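Local structure of metallo-beta-lactamase (Pseudomonas stutzeri, 4ZEJ) at residues 75-80 with 170-175; 100-105 with 114-119. The protein probably hydrolyses beta-lactam antibiotics to substituted beta-amino acids, as a periplasmic class B enzyme that uses zinc as its cofactor. One frame throughout, in Å; residues are numbered along the deposited sequence.

Contact 1. Residues 75-80 with 170-175; sequences THWHED and TGEAHI. With ZN (zinc ion), chain D; ZN (zinc ion), chain C.
His78 and Glu172 meet across the rim of the zinc site, where the HxHxD motif of metallo-beta-lactamases (His76, His78 and Asp80) faces the loop leading to helix 175-188. His76 NE2 and His78 ND1 hold one zinc ion, which His138 and a water also bind, while Asp80 OD2 lies 2.0 Å from the second zinc, shared with Cys157 and His199.

Hydrogen bonding joins the two segments. His78 splits its nitrogens: ND1 serves the metal and NE2 donates to Glu172 OE1 at 2.7 Å, with an N-H...O angle of 156°. The oxygen sits nearly in the imidazole plane, yet is met from above the carboxylate plane. Glu172 has CG beside its backbone N (chi1 -66°) and an extended chain beyond, which carries OE1 to the histidine. With the ND1-zinc bond, this second-shell contact is consistent with holding the His78 ring in its rotation; Tyr169 holds OE2.

The Trp77 indole and the carboxylate have nearly parallel planes, 13° apart but displaced, with Glu172 OE1 at the indole rim, 3.3 Å from Trp77 CZ2. A water bridges the pair, accepting from Trp77 NE1 at 2.9 Å and donating to Glu172 OE1 at 2.6 Å.

Contact 2. Residues 100-105 with 114-119; sequences STNHLL and KYTLKG
The carboxamide of Asn102 is gripped at both of its polar atoms: OD1 accepts a hydrogen bond from the backbone N of Ala113, and ND2, besides a further hydrogen bond close by in the chain, donates weakly to Thr116 OG1. That weak bond, the direct hydrogen bond between residues 100-105 and 114-119, spans 3.2 Å between Asn102 ND2 and Thr116 OG1 and is bent, with an N-H...O angle of only 132°. Asn102 chi1, at -104°, lies away from the staggered positions, which suggests that the side chain is turned to suit its partners. On the strand side, Thr116 places OG1 beside its own backbone N, at a chi1 of -64°.

The setting is a beta-alpha-beta unit in which strand 95-98, helix 99-107 and strand 115-117 follow one another, the two strands running parallel. Strand 115-117 is the outermost strand at its end of the seven-stranded sheet, and Tyr115 and Leu117 bond through their backbones to strand 95-98. The Asn102 side chain packs on Ala97 of that strand and on Pro112 of the connection.

Further bonds tie the strand segment to itself. Lys114 NZ donates to Tyr115 OH at 2.9 Å, and Lys114 CG lies over the centre of the tyrosine ring. Lys118 NZ reaches Thr116 O at 3.1 Å, coming from above the carbonyl plane.

In the buried amide, OD1 is answered by Ala113 N, the firmer partner, and ND2 divides itself between a nearby residue and Thr116, making the contact across the segments slight beside the amide's other bonds.

In the fold
Both contacts are small and polar, but they sit in different surroundings. Contact 1 is a surface contact that joins distant parts of the chain at the metal site; contact 2 is partly buried and joins neighbouring elements of one beta-alpha-beta unit. The first relies on a carboxylate, a histidine and a water around metal ligands, the second on a neutral amide and a hydroxyl. Their centres are 15 Å apart, and they share no segment, yet they touch through Trp77, whose indole CD1 packs 3.5 Å from Leu104 CD1. Helix 99-107 therefore offers Asn102 to the edge strand, and Thr101, Leu104 and Leu105 to the zinc-binding loop.

Contact 1. Residues 75-80 with 170-175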
# COMPACT_ATOMS: atom_id res chain seq x y z
N THR A 75 3.41 -2.89 -0.70
CA THR A 75 3.66 -2.63 0.74
C THR A 75 3.52 -3.87 1.64
O THR A 75 3.90 -3.82 2.80
CB THR A 75 2.78 -1.48 1.26
OG1 THR A 75 1.40 -1.80 1.07
CG2 THR A 75 3.12 -0.17 0.52
N HIS A 76 2.96 -4.96 1.11
CA HIS A 76 3.19 -6.31 1.67
C HIS A 76 2.81 -7.33 0.60
O HIS A 76 2.40 -6.94 -0.48
CB HIS A 76 2.51 -6.56 3.04
CG HIS A 76 1.03 -6.71 2.99
ND1 HIS A 76 0.18 -5.63 2.90
CD2 HIS A 76 0.23 -7.80 3.08
CE1 HIS A 76 -1.07 -6.05 2.90
NE2 HIS A 76 -1.06 -7.36 3.01
N TRP A 77 2.95 -8.61 0.88
CA TRP A 77 2.89 -9.63 -0.19
C TRP A 77 1.50 -10.03 -0.67
O TRP A 77 1.37 -10.61 -1.75
CB TRP A 77 3.70 -10.86 0.18
CG TRP A 77 3.08 -11.77 1.20
CD1 TRP A 77 3.15 -11.66 2.56
CD2 TRP A 77 2.33 -12.97 0.94
NE1 TRP A 77 2.49 -12.71 3.16
CE2 TRP A 77 1.98 -13.52 2.19
CE3 TRP A 77 1.91 -13.61 -0.23
CZ2 TRP A 77 1.21 -14.70 2.30
CZ3 TRP A 77 1.17 -14.79 -0.13
CH2 TRP A 77 0.83 -15.32 1.13
N HIS A 78 0.45 -9.74 0.10
CA HIS A 78 -0.88 -10.25 -0.24
C HIS A 78 -1.39 -9.69 -1.56
O HIS A 78 -0.95 -8.63 -2.02
CB HIS A 78 -1.89 -10.00 0.87
CG HIS A 78 -1.63 -10.80 2.11
ND1 HIS A 78 -2.03 -10.40 3.37
CD2 HIS A 78 -0.99 -11.97 2.29
CE1 HIS A 78 -1.68 -11.31 4.25
NE2 HIS A 78 -1.04 -12.27 3.62
N GLU A 79 -2.35 -10.40 -2.14
CA GLU A 79 -2.84 -10.11 -3.50
C GLU A 79 -3.45 -8.73 -3.70
O GLU A 79 -3.34 -8.16 -4.81
CB GLU A 79 -3.85 -11.18 -3.95
CG GLU A 79 -3.21 -12.53 -4.22
CD GLU A 79 -4.19 -13.60 -4.66
OE1 GLU A 79 -5.27 -13.26 -5.23
OE2 GLU A 79 -3.89 -14.80 -4.46
N ASP A 80 -4.06 -8.16 -2.66
CA ASP A 80 -4.59 -6.80 -2.77
C ASP A 80 -3.50 -5.73 -2.96
O ASP A 80 -3.81 -4.62 -3.35
CB ASP A 80 -5.54 -6.43 -1.62
CG ASP A 80 -4.87 -6.41 -0.26
OD1 ASP A 80 -4.11 -7.33 0.04
OD2 ASP A 80 -5.13 -5.50 0.53
N THR A 170 -6.35 -11.51 10.43
CA THR A 170 -5.24 -11.60 11.39
C THR A 170 -4.49 -12.95 11.38
O THR A 170 -3.68 -13.24 12.25
CB THR A 170 -5.74 -11.35 12.83
OG1 THR A 170 -6.81 -12.25 13.12
CG2 THR A 170 -6.23 -9.91 12.99
N GLY A 171 -4.74 -13.78 10.37
CA GLY A 171 -4.12 -15.10 10.28
C GLY A 171 -2.60 -15.08 10.23
O GLY A 171 -1.96 -16.06 10.60
N GLU A 172 -2.01 -13.96 9.78
CA GLU A 172 -0.57 -13.80 9.70
C GLU A 172 -0.05 -12.61 10.53
O GLU A 172 1.10 -12.20 10.39
CB GLU A 172 -0.17 -13.70 8.22
CG GLU A 172 -0.43 -15.00 7.48
CD GLU A 172 -0.64 -14.87 5.97
OE1 GLU A 172 0.02 -14.02 5.35
OE2 GLU A 172 -1.46 -15.65 5.41
N ALA A 173 -0.89 -12.09 11.42
CA ALA A 173 -0.57 -10.86 12.15
C ALA A 173 0.29 -11.12 13.40
O ALA A 173 0.31 -12.21 13.96
CB ALA A 173 -1.85 -10.12 12.52
N HIS A 174 1.01 -10.07 13.79
CA HIS A 174 1.81 -10.05 15.00
C HIS A 174 1.16 -9.03 15.92
O HIS A 174 1.60 -7.88 16.01
CB HIS A 174 3.25 -9.68 14.63
CG HIS A 174 3.94 -10.73 13.81
ND1 HIS A 174 5.07 -11.39 14.24
CD2 HIS A 174 3.65 -11.24 12.59
CE1 HIS A 174 5.45 -12.27 13.33
NE2 HIS A 174 4.61 -12.19 12.31
N ILE A 175 0.11 -9.47 16.60
CA ILE A 175 -0.80 -8.58 17.32
C ILE A 175 -0.12 -7.86 18.49
O ILE A 175 -0.32 -6.66 18.65
CB ILE A 175 -2.10 -9.31 17.76
CG1 ILE A 175 -2.94 -9.68 16.53
CG2 ILE A 175 -2.93 -8.44 18.69
CD1 ILE A 175 -3.96 -10.77 16.78
ZN ZN D . -2.70 -8.51 3.81
ZN ZN C . -5.12 -5.29 2.55
O HOH W 1 2.47 -13.55 5.98
O HOH W 2 -4.82 -9.81 4.25

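Contact 2. Residues 100-105 with 114-119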
# COMPACT_ATOMS: atom_id res chain seq x y z
N SER A 100 11.84 -9.07 2.25
CA SER A 100 10.90 -9.93 2.97
C SER A 100 9.65 -10.20 2.14
O SER A 100 9.21 -11.34 2.04
CB SER A 100 10.51 -9.32 4.32
OG SER A 100 9.66 -10.19 5.05
N THR A 101 9.09 -9.16 1.53
CA THR A 101 7.93 -9.31 0.65
C THR A 101 8.20 -10.22 -0.55
O THR A 101 7.40 -11.11 -0.84
CB THR A 101 7.42 -7.94 0.18
OG1 THR A 101 6.98 -7.21 1.32
CG2 THR A 101 6.29 -8.08 -0.83
N ASN A 102 9.32 -10.00 -1.25
CA ASN A 102 9.71 -10.86 -2.37
C ASN A 102 9.94 -12.32 -1.96
O ASN A 102 9.56 -13.23 -2.71
CB ASN A 102 10.94 -10.31 -3.13
CG ASN A 102 10.58 -9.66 -4.46
OD1 ASN A 102 9.42 -9.45 -4.80
ND2 ASN A 102 11.61 -9.36 -5.24
N HIS A 103 10.54 -12.54 -0.79
CA HIS A 103 10.69 -13.90 -0.23
C HIS A 103 9.34 -14.58 -0.02
O HIS A 103 9.15 -15.75 -0.38
CB HIS A 103 11.46 -13.88 1.10
CG HIS A 103 11.63 -15.22 1.73
ND1 HIS A 103 12.51 -16.16 1.25
CD2 HIS A 103 11.03 -15.79 2.81
CE1 HIS A 103 12.45 -17.25 2.00
NE2 HIS A 103 11.56 -17.05 2.95
N LEU A 104 8.40 -13.84 0.56
CA LEU A 104 7.05 -14.37 0.80
C LEU A 104 6.28 -14.62 -0.49
O LEU A 104 5.53 -15.59 -0.56
CB LEU A 104 6.27 -13.45 1.74
CG LEU A 104 6.73 -13.53 3.20
CD1 LEU A 104 6.27 -12.32 4.01
CD2 LEU A 104 6.26 -14.82 3.86
N LEU A 105 6.46 -13.77 -1.51
CA LEU A 105 5.84 -14.02 -2.81
C LEU A 105 6.35 -15.35 -3.40
O LEU A 105 5.55 -16.21 -3.78
CB LEU A 105 6.09 -12.86 -3.78
CG LEU A 105 5.30 -11.59 -3.46
CD1 LEU A 105 5.86 -10.42 -4.25
CD2 LEU A 105 3.81 -11.77 -3.72
N LYS A 114 10.45 -7.23 -9.73
CA LYS A 114 11.72 -7.32 -10.48
C LYS A 114 12.90 -6.82 -9.65
O LYS A 114 14.01 -7.34 -9.77
CB LYS A 114 11.64 -6.57 -11.81
CG LYS A 114 12.96 -6.55 -12.58
CD LYS A 114 12.84 -5.93 -13.96
CE LYS A 114 14.20 -5.88 -14.64
NZ LYS A 114 14.30 -4.73 -15.57
N TYR A 115 12.66 -5.79 -8.84
CA TYR A 115 13.69 -5.19 -8.00
C TYR A 115 13.36 -5.33 -6.52
O TYR A 115 12.19 -5.26 -6.12
CB TYR A 115 13.84 -3.72 -8.34
CG TYR A 115 14.24 -3.47 -9.77
CD1 TYR A 115 15.53 -3.75 -10.21
CD2 TYR A 115 13.33 -2.95 -10.69
CE1 TYR A 115 15.91 -3.52 -11.52
CE2 TYR A 115 13.70 -2.72 -12.01
CZ TYR A 115 14.99 -3.00 -12.42
OH TYR A 115 15.38 -2.78 -13.72
N THR A 116 14.41 -5.49 -5.72
CA THR A 116 14.28 -5.69 -4.28
C THR A 116 14.81 -4.47 -3.52
O THR A 116 15.90 -3.98 -3.82
CB THR A 116 15.02 -6.98 -3.84
OG1 THR A 116 14.40 -8.11 -4.45
CG2 THR A 116 14.97 -7.17 -2.34
N LEU A 117 14.03 -4.00 -2.55
CA LEU A 117 14.43 -2.93 -1.64
C LEU A 117 15.02 -3.55 -0.37
O LEU A 117 14.37 -4.34 0.30
CB LEU A 117 13.22 -2.05 -1.29
CG LEU A 117 12.54 -1.36 -2.47
CD1 LEU A 117 11.21 -0.75 -2.06
CD2 LEU A 117 13.45 -0.33 -3.11
N LYS A 118 16.27 -3.19 -0.05
CA LYS A 118 16.97 -3.79 1.08
C LYS A 118 16.94 -2.89 2.31
O LYS A 118 16.78 -1.67 2.20
CB LYS A 118 18.42 -4.09 0.72
CG LYS A 118 18.61 -5.22 -0.27
CD LYS A 118 18.36 -4.79 -1.71
CE LYS A 118 19.05 -5.71 -2.71
NZ LYS A 118 18.59 -5.48 -4.11
N GLY A 119 17.11 -3.51 3.48
CA GLY A 119 17.22 -2.78 4.75
C GLY A 119 15.87 -2.34 5.27
O GLY A 119 14.85 -2.52 4.59